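Endoglucanase (Uncultured bacterium, PDB 3X17) hydrolyses internal beta-1,4-glucosidic bonds of cellulose, as an endoglucanase of glycoside hydrolase family 9 carrying an N-terminal Ig-like domain. Local coordinates at residues D158-Y162 / R238-Y244; K182-T186 / S328-D332; T272-K277 / D333-A337; A276-A281 / D339-A343; L301-E305 / L347-R353. One frame throughout, in Å; residues are numbered along the deposited sequence.

Interaction 1 (D158-Y162 / R238-Y244); sequences DDPFY and RPDGAVY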
# COMPACT_ATOMS: atom_id res chain seq x y z
N ASP A 158 9.47 27.62 17.11
CA ASP A 158 10.23 27.46 18.36
C ASP A 158 9.70 26.27 19.14
O ASP A 158 8.49 26.07 19.26
CB ASP A 158 10.09 28.69 19.27
CG ASP A 158 10.77 29.94 18.71
OD1 ASP A 158 11.53 29.86 17.70
OD2 ASP A 158 10.48 31.02 19.24
N ASP A 159 10.60 25.53 19.76
CA ASP A 159 10.17 24.56 20.73
C ASP A 159 11.26 24.55 21.77
O ASP A 159 12.22 25.29 21.66
CB ASP A 159 9.89 23.17 20.09
CG ASP A 159 11.15 22.50 19.50
OD1 ASP A 159 12.24 22.57 20.11
OD2 ASP A 159 11.02 21.82 18.44
N PRO A 160 11.11 23.72 22.79
CA PRO A 160 12.05 23.68 23.89
C PRO A 160 13.50 23.42 23.48
O PRO A 160 14.41 23.66 24.28
CB PRO A 160 11.53 22.50 24.71
CG PRO A 160 10.06 22.55 24.48
CD PRO A 160 9.96 22.84 23.02
N PHE A 161 13.73 22.78 22.33
CA PHE A 161 15.10 22.38 22.00
C PHE A 161 15.73 23.36 21.02
O PHE A 161 16.92 23.61 21.08
CB PHE A 161 15.15 20.93 21.48
CG PHE A 161 14.82 19.92 22.51
CD1 PHE A 161 15.82 19.41 23.33
CD2 PHE A 161 13.50 19.68 22.85
CE1 PHE A 161 15.52 18.56 24.38
CE2 PHE A 161 13.17 18.82 23.90
CZ PHE A 161 14.19 18.23 24.64
N TYR A 162 14.91 23.88 20.11
CA TYR A 162 15.40 24.59 18.95
C TYR A 162 14.56 25.84 18.71
O TYR A 162 13.31 25.79 18.72
CB TYR A 162 15.30 23.72 17.70
CG TYR A 162 15.95 22.36 17.83
CD1 TYR A 162 17.35 22.24 17.93
CD2 TYR A 162 15.20 21.20 17.68
CE1 TYR A 162 17.95 20.99 18.02
CE2 TYR A 162 15.78 19.95 17.77
CZ TYR A 162 17.14 19.84 17.97
OH TYR A 162 17.70 18.57 18.01
N ARG A 238 12.91 14.33 18.56
CA ARG A 238 13.42 15.37 19.42
C ARG A 238 13.87 14.67 20.70
O ARG A 238 13.32 13.61 21.03
CB ARG A 238 12.24 16.29 19.67
CG ARG A 238 12.53 17.62 20.21
CD ARG A 238 11.38 17.95 21.13
NE ARG A 238 10.41 18.77 20.46
CZ ARG A 238 9.27 19.17 21.01
NH1 ARG A 238 8.83 18.66 22.16
NH2 ARG A 238 8.55 20.05 20.35
N PRO A 239 14.86 15.22 21.42
CA PRO A 239 15.43 14.41 22.49
C PRO A 239 14.45 14.03 23.59
O PRO A 239 14.70 13.08 24.34
CB PRO A 239 16.54 15.31 23.06
CG PRO A 239 16.96 16.14 21.89
CD PRO A 239 15.66 16.44 21.17
N ASP A 240 13.33 14.75 23.70
CA ASP A 240 12.36 14.34 24.70
C ASP A 240 11.51 13.15 24.20
O ASP A 240 10.76 12.56 24.96
CB ASP A 240 11.50 15.53 25.20
CG ASP A 240 10.66 16.17 24.10
OD1 ASP A 240 10.87 15.84 22.91
OD2 ASP A 240 9.87 17.07 24.41
N GLY A 241 11.70 12.77 22.92
CA GLY A 241 11.00 11.60 22.36
C GLY A 241 9.88 11.96 21.43
O GLY A 241 9.43 11.13 20.65
N ALA A 242 9.51 13.24 21.40
CA ALA A 242 8.48 13.68 20.45
C ALA A 242 9.00 13.65 19.00
O ALA A 242 10.19 13.76 18.76
CB ALA A 242 7.98 15.10 20.81
N VAL A 243 8.10 13.47 18.03
CA VAL A 243 8.48 13.29 16.64
C VAL A 243 7.83 14.34 15.74
O VAL A 243 6.62 14.59 15.86
CB VAL A 243 8.15 11.85 16.12
CG1 VAL A 243 8.53 11.68 14.63
CG2 VAL A 243 8.89 10.82 16.95
N TYR A 244 8.65 15.06 14.98
CA TYR A 244 8.16 16.10 14.06
C TYR A 244 7.27 15.49 13.00
O TYR A 244 7.40 14.31 12.66
CB TYR A 244 9.32 16.88 13.41
CG TYR A 244 10.15 17.66 14.41
CD1 TYR A 244 9.61 18.75 15.10
CD2 TYR A 244 11.45 17.26 14.73
CE1 TYR A 244 10.35 19.45 16.04
CE2 TYR A 244 12.21 17.95 15.68
CZ TYR A 244 11.65 19.04 16.34
OH TYR A 244 12.38 19.72 17.30
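Asp159 reaches across to Tyr244 from an Asx turn, in which its OD1 accepts from the backbone N of Phe161 two residues on and, more obliquely, from that of Tyr162. The turn lies in a loop of the family 9 domain, facing the type I beta turn Arg238-Gly241 that leads into strand 243-249. With CG lodged between the backbone N and the carbonyl carbon (chi1 65°), the carboxylate keeps OD1 over its own turn while OD2 looks outward. The phenol of Tyr244 donates to that OD2, 2.7 Å from OH, approaching on the syn side and only 15° out of the carboxylate plane. Tyr162 closes this tight part, its CD2 edge lying 3.2 Å from the same Tyr244 OH, and the Tyr244 ring itself is backed by Val267 and Ile270 of strand 265-271. The other half is apolar and more open to solvent, without the hydrogen bonds that fix the first. There Pro239 lies over one face of Phe161 in a CH-pi contact, CD being 3.8 Å from the ring centroid, and both residues are exposed. Arg238 links the two halves. Its bent chain runs past the Phe161 ring to a long salt bridge, NH2 standing 3.6 Å from Asp159 OD2. Buried NE has no partner, whereas NH1 donates to the syn lone pair of Asp240 OD2 at 2.9 Å, that oxygen lying close to the guanidinium plane.

Interaction 2 (K182-T186 / S328-D332); sequences KYVTT and SGPYD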
# COMPACT_ATOMS: atom_id res chain seq x y z
N LYS A 182 8.41 14.74 2.85
CA LYS A 182 8.64 13.54 3.63
C LYS A 182 7.80 13.66 4.89
O LYS A 182 7.73 14.71 5.49
CB LYS A 182 10.12 13.43 3.99
CG LYS A 182 11.06 13.55 2.75
CD LYS A 182 12.51 13.24 3.10
CE LYS A 182 13.08 14.20 4.14
NZ LYS A 182 14.60 14.13 4.16
N TYR A 183 7.02 12.64 5.18
CA TYR A 183 5.93 12.83 6.13
C TYR A 183 5.97 11.68 7.10
O TYR A 183 5.97 10.53 6.68
CB TYR A 183 4.60 12.78 5.41
CG TYR A 183 4.42 13.80 4.32
CD1 TYR A 183 4.82 13.50 3.03
CD2 TYR A 183 3.69 14.96 4.55
CE1 TYR A 183 4.55 14.35 1.99
CE2 TYR A 183 3.38 15.83 3.51
CZ TYR A 183 3.85 15.54 2.25
OH TYR A 183 3.59 16.41 1.20
N VAL A 184 6.04 11.97 8.39
CA VAL A 184 6.18 10.91 9.36
C VAL A 184 4.95 9.97 9.40
O VAL A 184 5.06 8.77 9.71
CB VAL A 184 6.45 11.45 10.76
CG1 VAL A 184 6.17 10.36 11.80
CG2 VAL A 184 7.91 11.89 10.88
N THR A 185 3.79 10.51 9.01
CA THR A 185 2.52 9.85 9.28
C THR A 185 2.36 8.67 8.32
O THR A 185 1.95 7.59 8.72
CB THR A 185 1.34 10.87 9.15
OG1 THR A 185 1.59 12.01 10.01
CG2 THR A 185 0.01 10.23 9.55
N THR A 186 2.84 8.84 7.09
CA THR A 186 2.83 7.76 6.10
C THR A 186 4.08 6.90 6.19
O THR A 186 4.02 5.70 5.95
CB THR A 186 2.71 8.32 4.66
OG1 THR A 186 3.59 9.45 4.53
CG2 THR A 186 1.26 8.75 4.32
N SER A 328 2.87 21.16 0.85
CA SER A 328 2.83 19.75 1.23
C SER A 328 1.43 19.44 1.75
O SER A 328 0.65 20.37 2.06
CB SER A 328 3.89 19.43 2.30
OG SER A 328 3.65 20.10 3.52
N GLY A 329 1.08 18.16 1.77
CA GLY A 329 -0.25 17.75 2.24
C GLY A 329 -0.31 17.73 3.75
O GLY A 329 0.72 17.69 4.41
N PRO A 330 -1.53 17.76 4.32
CA PRO A 330 -1.69 17.90 5.78
C PRO A 330 -1.44 16.62 6.61
O PRO A 330 -0.93 16.70 7.74
CB PRO A 330 -3.15 18.35 5.93
CG PRO A 330 -3.83 17.86 4.69
CD PRO A 330 -2.80 17.94 3.59
N TYR A 331 -1.84 15.46 6.09
CA TYR A 331 -1.97 14.24 6.91
C TYR A 331 -2.46 14.60 8.30
O TYR A 331 -1.82 14.26 9.31
CB TYR A 331 -0.64 13.44 6.97
CG TYR A 331 -0.30 12.79 5.65
CD1 TYR A 331 -1.19 11.92 5.02
CD2 TYR A 331 0.86 13.14 4.95
CE1 TYR A 331 -0.93 11.39 3.76
CE2 TYR A 331 1.16 12.59 3.68
CZ TYR A 331 0.26 11.72 3.09
OH TYR A 331 0.51 11.15 1.84
N ASP A 332 -3.61 15.25 8.36
CA ASP A 332 -4.09 15.80 9.61
C ASP A 332 -4.91 14.73 10.36
O ASP A 332 -6.16 14.74 10.35
CB ASP A 332 -4.91 17.08 9.35
CG ASP A 332 -5.97 16.88 8.29
OD1 ASP A 332 -5.81 16.01 7.40
OD2 ASP A 332 -7.01 17.57 8.39
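Tyr183 and Tyr331 form a T-shaped (edge-to-face) pair at the point where strand 182-183 passes into helix 184-200, in the family 9 catalytic domain. Along 328-332, Ser328 comes first, its CB set 3.2 Å from Tyr183 OH while its own hydroxyl bonds to Lys246. Gly329 follows and donates its backbone N-H to Tyr183 OH, 3.1 Å away and fairly straight at 160°. That phenol oxygen is also bonded to Asp179, so it joins two loops. After Pro330, Tyr331 points its side chain at 182-186, and with CG anti to the carbonyl carbon (chi1 -70°) the ring comes between Tyr183 and Thr186. Its edge, through CD2 and CE2, stands over one face of Tyr183, with centroids 4.9 Å apart and planes at 85°. An alanine at Tyr183 is likely to leave the Gly329 N-H without its acceptor and the Tyr331 edge without the face it rests on. Tyr331 OH and Thr186 OG1 both bond to Asp176; with Asp179 this belongs to the Asp-Ala-Gly-Asp motif that carries the catalytic base in family 9 relatives. Thr185 passes alongside, CB 3.9 Å from Tyr331 CB. Thr186 lays its methyl over a face of the Tyr331 ring, CG2 lying 3.4 Å from CZ.

Interaction 3 (T272-K277 / D333-A337); sequences TQDTAK and DRDDA. With CA (calcium ion), chain E.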
# COMPACT_ATOMS: atom_id res chain seq x y z
N THR A 272 1.51 14.11 18.56
CA THR A 272 1.47 12.87 19.34
C THR A 272 1.13 11.64 18.51
O THR A 272 1.70 10.59 18.77
CB THR A 272 0.51 12.97 20.55
OG1 THR A 272 -0.76 13.49 20.11
CG2 THR A 272 1.08 13.91 21.60
N GLN A 273 0.24 11.74 17.52
CA GLN A 273 0.03 10.60 16.60
C GLN A 273 1.30 10.15 15.88
O GLN A 273 1.55 8.96 15.74
CB GLN A 273 -1.14 10.83 15.61
CG GLN A 273 -0.98 12.02 14.66
CD GLN A 273 -0.46 11.63 13.28
OE1 GLN A 273 -0.06 10.47 13.05
NE2 GLN A 273 -0.40 12.60 12.37
N ASP A 274 2.09 11.11 15.41
CA ASP A 274 3.35 10.79 14.77
C ASP A 274 4.29 10.16 15.78
O ASP A 274 5.04 9.23 15.44
CB ASP A 274 4.00 12.03 14.12
CG ASP A 274 3.28 12.49 12.86
OD1 ASP A 274 3.09 11.66 11.95
OD2 ASP A 274 2.94 13.71 12.76
N THR A 275 4.31 10.70 17.00
CA THR A 275 5.21 10.19 18.01
C THR A 275 4.87 8.70 18.31
O THR A 275 5.75 7.82 18.35
CB THR A 275 5.11 11.08 19.29
OG1 THR A 275 5.49 12.43 18.97
CG2 THR A 275 5.99 10.55 20.38
N ALA A 276 3.58 8.41 18.39
CA ALA A 276 3.10 7.04 18.70
C ALA A 276 3.29 6.09 17.49
O ALA A 276 3.78 4.98 17.65
CB ALA A 276 1.61 7.10 19.12
N LYS A 277 2.95 6.55 16.29
CA LYS A 277 3.25 5.77 15.08
C LYS A 277 4.73 5.40 14.98
O LYS A 277 5.07 4.26 14.72
CB LYS A 277 2.84 6.49 13.81
CG LYS A 277 1.35 6.45 13.48
CD LYS A 277 1.07 7.41 12.32
CE LYS A 277 -0.32 7.25 11.73
NZ LYS A 277 -1.30 8.09 12.50
N ASP A 333 -4.19 13.75 10.91
CA ASP A 333 -4.81 12.65 11.65
C ASP A 333 -5.24 13.20 13.01
O ASP A 333 -4.41 13.62 13.81
CB ASP A 333 -3.80 11.51 11.82
CG ASP A 333 -4.26 10.44 12.81
OD1 ASP A 333 -5.42 10.44 13.27
OD2 ASP A 333 -3.41 9.59 13.16
N ARG A 334 -6.54 13.34 13.20
CA ARG A 334 -7.06 14.16 14.32
C ARG A 334 -7.43 13.37 15.59
O ARG A 334 -8.05 13.91 16.50
CB ARG A 334 -8.18 15.10 13.83
CG ARG A 334 -7.68 15.93 12.62
CD ARG A 334 -8.48 17.16 12.26
NE ARG A 334 -7.82 18.37 12.76
CZ ARG A 334 -7.30 19.33 12.02
NH1 ARG A 334 -7.34 19.28 10.69
NH2 ARG A 334 -6.71 20.35 12.61
N ASP A 335 -6.90 12.15 15.70
CA ASP A 335 -7.06 11.33 16.91
C ASP A 335 -5.87 10.40 17.11
O ASP A 335 -5.55 9.60 16.21
CB ASP A 335 -8.38 10.55 16.82
CG ASP A 335 -8.68 9.71 18.07
OD1 ASP A 335 -7.89 9.72 19.03
OD2 ASP A 335 -9.71 9.00 18.07
N ASP A 336 -5.25 10.45 18.28
CA ASP A 336 -4.04 9.67 18.53
C ASP A 336 -4.25 8.38 19.32
O ASP A 336 -3.28 7.69 19.68
CB ASP A 336 -2.96 10.55 19.17
CG ASP A 336 -3.24 10.88 20.64
OD1 ASP A 336 -4.19 10.31 21.22
OD2 ASP A 336 -2.46 11.67 21.24
N ALA A 337 -5.50 8.07 19.67
CA ALA A 337 -5.76 6.91 20.56
C ALA A 337 -5.49 5.58 19.85
O ALA A 337 -4.93 4.65 20.46
CB ALA A 337 -7.23 6.95 21.12
CA CA E . -5.00 8.24 14.51
O HOH W 1 -7.46 7.95 14.34
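A calcium site organises this contact, in which the first turn of helix 272-288 packs against the loop leading into helix 337-351. Asp333 grips the ion with both carboxylate oxygens, OD1 at 2.6 Å and OD2 at 2.5 Å from the calcium, and the carbonyl O of Asp335 is 2.2 Å from it. A water, Asp338, Asp339 and Val377 complete the shell. Asp335 also uses OD1 to accept from Ala337 N, a capping bond at the start of the following helix. Gln273 belongs to the second shell: bent at chi2 (97°), its amide lies against Asp333, with Gln273 CD 3.6 Å from Asp333 CB. Its OE1 accepts from Lys277 NZ at 2.7 Å, the donor standing well above the carbonyl plane. The same NZ comes within 2.7 Å of Asp333 OD2, although its main partner is Asp339. A leucine in place of Gln273 would probably leave Lys277 NZ without one of its acceptors and take away the amide that lies against Asp333. One residue earlier in the helix, Thr272 OG1 donates to the anti lone pair of Asp336 OD2 at 2.7 Å, an oxygen that also serves Arg340. Lysine and calcium together probably offset the negative charge collected here, allowing several carboxylates to be buried side by side.

Interaction 4 (A276-A281 / D339-A343); sequences AKAAAA and DRFWA. With CA (calcium ion), chain E.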
# COMPACT_ATOMS: atom_id res chain seq x y z
N ALA A 276 3.58 8.41 18.39
CA ALA A 276 3.10 7.04 18.70
C ALA A 276 3.29 6.09 17.49
O ALA A 276 3.78 4.98 17.65
CB ALA A 276 1.61 7.10 19.12
N LYS A 277 2.95 6.55 16.29
CA LYS A 277 3.25 5.77 15.08
C LYS A 277 4.73 5.40 14.98
O LYS A 277 5.07 4.26 14.72
CB LYS A 277 2.84 6.49 13.81
CG LYS A 277 1.35 6.45 13.48
CD LYS A 277 1.07 7.41 12.32
CE LYS A 277 -0.32 7.25 11.73
NZ LYS A 277 -1.30 8.09 12.50
N ALA A 278 5.62 6.35 15.29
CA ALA A 278 7.03 6.05 15.15
C ALA A 278 7.44 5.09 16.25
O ALA A 278 8.20 4.16 16.01
CB ALA A 278 7.85 7.34 15.21
N ALA A 279 6.91 5.28 17.45
CA ALA A 279 7.11 4.31 18.52
C ALA A 279 6.73 2.92 18.07
O ALA A 279 7.48 1.98 18.29
CB ALA A 279 6.32 4.70 19.82
N ALA A 280 5.57 2.78 17.46
CA ALA A 280 5.07 1.45 17.08
C ALA A 280 6.01 0.82 16.04
O ALA A 280 6.45 -0.33 16.18
CB ALA A 280 3.62 1.54 16.56
N ALA A 281 6.38 1.60 15.04
CA ALA A 281 7.18 1.04 13.94
C ALA A 281 8.55 0.65 14.43
O ALA A 281 9.04 -0.44 14.11
CB ALA A 281 7.28 2.02 12.79
N ASP A 339 -3.38 5.22 17.36
CA ASP A 339 -1.91 5.22 17.30
C ASP A 339 -1.23 4.86 18.63
O ASP A 339 -0.29 4.05 18.64
CB ASP A 339 -1.41 6.58 16.78
CG ASP A 339 -2.20 7.05 15.57
OD1 ASP A 339 -1.90 6.59 14.47
OD2 ASP A 339 -3.13 7.88 15.71
N ARG A 340 -1.72 5.41 19.75
CA ARG A 340 -1.17 5.01 21.06
C ARG A 340 -1.42 3.54 21.39
O ARG A 340 -0.53 2.84 21.89
CB ARG A 340 -1.69 5.87 22.22
CG ARG A 340 -1.35 7.34 22.12
CD ARG A 340 -2.01 8.12 23.28
NE ARG A 340 -1.83 9.56 23.16
CZ ARG A 340 -1.17 10.33 24.03
NH1 ARG A 340 -0.63 9.80 25.11
NH2 ARG A 340 -1.07 11.63 23.81
N PHE A 341 -2.63 3.06 21.13
CA PHE A 341 -2.92 1.63 21.28
C PHE A 341 -1.85 0.80 20.55
O PHE A 341 -1.20 -0.09 21.13
CB PHE A 341 -4.32 1.33 20.71
CG PHE A 341 -4.63 -0.15 20.57
CD1 PHE A 341 -5.08 -0.88 21.66
CD2 PHE A 341 -4.47 -0.80 19.34
CE1 PHE A 341 -5.42 -2.22 21.53
CE2 PHE A 341 -4.83 -2.13 19.20
CZ PHE A 341 -5.25 -2.86 20.32
N TRP A 342 -1.63 1.13 19.27
CA TRP A 342 -0.71 0.36 18.43
C TRP A 342 0.70 0.39 19.00
O TRP A 342 1.37 -0.63 19.11
CB TRP A 342 -0.74 0.87 17.00
CG TRP A 342 0.29 0.26 16.10
CD1 TRP A 342 0.66 -1.05 16.04
CD2 TRP A 342 0.93 0.91 15.00
NE1 TRP A 342 1.56 -1.25 15.02
CE2 TRP A 342 1.75 -0.06 14.37
CE3 TRP A 342 0.97 2.23 14.54
CZ2 TRP A 342 2.63 0.27 13.33
CZ3 TRP A 342 1.87 2.57 13.53
CH2 TRP A 342 2.67 1.58 12.91
N ALA A 343 1.14 1.57 19.42
CA ALA A 343 2.45 1.70 20.04
C ALA A 343 2.55 0.88 21.33
O ALA A 343 3.53 0.16 21.54
CB ALA A 343 2.79 3.20 20.28
CA CA E . -5.00 8.24 14.51
O HOH W 1 -7.46 7.95 14.34
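Ala276, Ala279 and Ala280 present a low, smooth surface to Ala343, and this lets the helices approach to 7.9 Å between their axes while running nearly parallel at 23°. The methyl of Ala343 is the bump that enters the shallow hollow made by these three alanines. Its CB touches the carbonyl O of Ala276 at 3.3 Å and the CB of Ala279 at 3.9 Å. In return, Ala276 settles on the opposing backbone, its CB 3.6 Å from the carbonyl O of Asp339, next to the N of Arg340. Where Ala343 meets the three alanines only methyls and backbone touch, so the main chains come close together. Trp342 gives the contrasting, large shape. Its CG is anti to the backbone N (chi1 173°), which swings the indole across the neighbouring helix and under the methyl of Ala280. That CB sits over the centre of the six-membered ring, although the modelled spacing is too tight to be relied on. Lys277 walls the indole at its edge, with CG in the ring plane and 3.9 Å from CZ3. Beyond that, the lysine bends at its last torsion, and NZ forms a salt bridge to Asp339 OD1 at 2.5 Å, arriving 44° above the carboxylate plane. The other oxygen, OD2, binds the calcium ion at 2.2 Å. Close alanine packing flanked by a metal-bound carboxylate thus joins helices 272-288 and 337-351, two of the helices that build the (alpha/alpha)6 barrel of family 9 cellulases.

Interaction 5 (L301-E305 / L347-R353); sequences LAAAE and LWVVTGR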
# COMPACT_ATOMS: atom_id res chain seq x y z
N LEU A 301 14.69 0.29 19.69
CA LEU A 301 13.93 0.05 20.93
C LEU A 301 14.07 1.24 21.84
O LEU A 301 13.09 1.67 22.42
CB LEU A 301 14.38 -1.23 21.65
CG LEU A 301 13.86 -1.44 23.08
CD1 LEU A 301 12.34 -1.54 23.10
CD2 LEU A 301 14.53 -2.68 23.77
N ALA A 302 15.28 1.82 21.90
CA ALA A 302 15.50 2.98 22.78
C ALA A 302 14.65 4.16 22.34
O ALA A 302 14.01 4.82 23.16
CB ALA A 302 16.99 3.37 22.83
N ALA A 303 14.62 4.38 21.03
CA ALA A 303 13.83 5.45 20.46
C ALA A 303 12.35 5.26 20.79
O ALA A 303 11.66 6.21 21.18
CB ALA A 303 14.03 5.49 18.96
N ALA A 304 11.84 4.05 20.59
CA ALA A 304 10.41 3.77 20.86
C ALA A 304 10.09 4.05 22.32
O ALA A 304 9.03 4.60 22.64
CB ALA A 304 10.03 2.30 20.50
N GLU A 305 11.00 3.68 23.20
CA GLU A 305 10.82 3.83 24.65
C GLU A 305 10.80 5.30 25.07
O GLU A 305 10.05 5.68 25.98
CB GLU A 305 11.90 3.07 25.43
CG GLU A 305 11.74 1.55 25.36
CD GLU A 305 12.91 0.77 25.98
OE1 GLU A 305 14.06 1.24 25.92
OE2 GLU A 305 12.68 -0.37 26.45
N LEU A 347 5.31 -2.18 21.83
CA LEU A 347 6.25 -2.08 22.93
C LEU A 347 6.06 -3.22 23.94
O LEU A 347 7.03 -3.77 24.44
CB LEU A 347 6.13 -0.71 23.63
CG LEU A 347 6.96 0.38 22.91
CD1 LEU A 347 6.47 1.79 23.23
CD2 LEU A 347 8.43 0.20 23.28
N TRP A 348 4.80 -3.51 24.28
CA TRP A 348 4.46 -4.67 25.11
C TRP A 348 5.03 -5.97 24.54
O TRP A 348 5.58 -6.79 25.29
CB TRP A 348 2.95 -4.81 25.30
CG TRP A 348 2.60 -6.02 26.13
CD1 TRP A 348 3.06 -6.30 27.40
CD2 TRP A 348 1.86 -7.16 25.72
NE1 TRP A 348 2.60 -7.52 27.81
CE2 TRP A 348 1.88 -8.09 26.79
CE3 TRP A 348 1.13 -7.48 24.57
CZ2 TRP A 348 1.20 -9.30 26.75
CZ3 TRP A 348 0.47 -8.70 24.52
CH2 TRP A 348 0.51 -9.59 25.60
N VAL A 349 4.91 -6.14 23.23
CA VAL A 349 5.27 -7.39 22.57
C VAL A 349 6.76 -7.63 22.66
O VAL A 349 7.19 -8.75 22.92
CB VAL A 349 4.86 -7.44 21.06
CG1 VAL A 349 5.59 -8.58 20.35
CG2 VAL A 349 3.37 -7.59 20.91
N VAL A 350 7.57 -6.58 22.44
CA VAL A 350 9.05 -6.75 22.46
C VAL A 350 9.70 -6.67 23.86
O VAL A 350 10.76 -7.26 24.10
CB VAL A 350 9.76 -5.78 21.46
CG1 VAL A 350 9.59 -4.32 21.87
CG2 VAL A 350 11.24 -6.16 21.23
N THR A 351 9.07 -5.93 24.79
CA THR A 351 9.65 -5.78 26.14
C THR A 351 8.99 -6.66 27.20
O THR A 351 9.58 -6.93 28.22
CB THR A 351 9.62 -4.33 26.67
OG1 THR A 351 8.28 -3.96 27.02
CG2 THR A 351 10.21 -3.32 25.62
N GLY A 352 7.70 -6.94 27.02
CA GLY A 352 6.97 -7.74 27.97
C GLY A 352 6.54 -6.94 29.19
O GLY A 352 5.89 -7.48 30.05
N ARG A 353 6.83 -5.64 29.20
CA ARG A 353 6.61 -4.83 30.39
C ARG A 353 5.14 -4.46 30.66
O ARG A 353 4.37 -4.07 29.74
CB ARG A 353 7.46 -3.58 30.34
CG ARG A 353 8.70 -3.68 31.17
CD ARG A 353 9.42 -2.35 31.17
NE ARG A 353 10.66 -2.54 30.45
CZ ARG A 353 11.01 -1.91 29.34
NH1 ARG A 353 10.32 -0.88 28.90
NH2 ARG A 353 12.13 -2.27 28.76
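Glu305 and Arg353 close the outer side of a contact between helices 294-312 and 337-351, whose short segments stand 11.6 Å apart at their axes and run at 136° to each other. The glutamate shows how one side chain can serve an apolar and a polar layer in turn. From CB the chain sets off with CG anti to the carbonyl carbon (chi1 -71°), which brings CG beside Leu347, 4.1 Å from CD2. It then extends, and CD follows toward the arginine. At the tip, OE2 passes the methyl of Thr351, with CG2 3.9 Å away, and accepts from Arg353 NH2 at 3.0 Å in a salt bridge. The carboxylate oxygen lies at the edge of the guanidinium, only 4° from its plane. Beneath this layer Leu347 CD2 also meets Ala304 CB at 3.8 Å, and Leu301 CD1 lies against Thr351 CG2 at 3.7 Å and beside Val350. The arginine is itself placed by the helix end. Thr351 OG1 accepts from Arg353 N in an ST turn and donates to Leu347 O, while Thr351 CB lies under the guanidinium face. OE2 thus takes one good bond, from NH2, and a weak one from NH1, in an ion pair beside the apolar patch of Leu301, Ala304, Leu347 and Val350; at this partly exposed place its strength is probably moderated by solvent.

In the fold
Interactions 2, 3 and 4 are buried, whereas interactions 1 and 5 are only partly so and lie farther from the centre of the chain. Interactions 3 and 4 share Ala276 and Lys277 of helix 272-288 and border the same calcium ion, one joining that helix to the loop before helix 337-351 and the other to helix 337-351 itself; interaction 5 takes up helix 337-351 near its far end. Interactions 1 and 2 reach neighbouring strands, 243-249 and 182-183, of one sheet, and Thr185 ties interaction 2 to Asp274 of interaction 3. Chemistry follows place: metal-bound carboxylates, alanines and paired aromatics inside, arginine-carboxylate pairs beside apolar contacts nearer the surface.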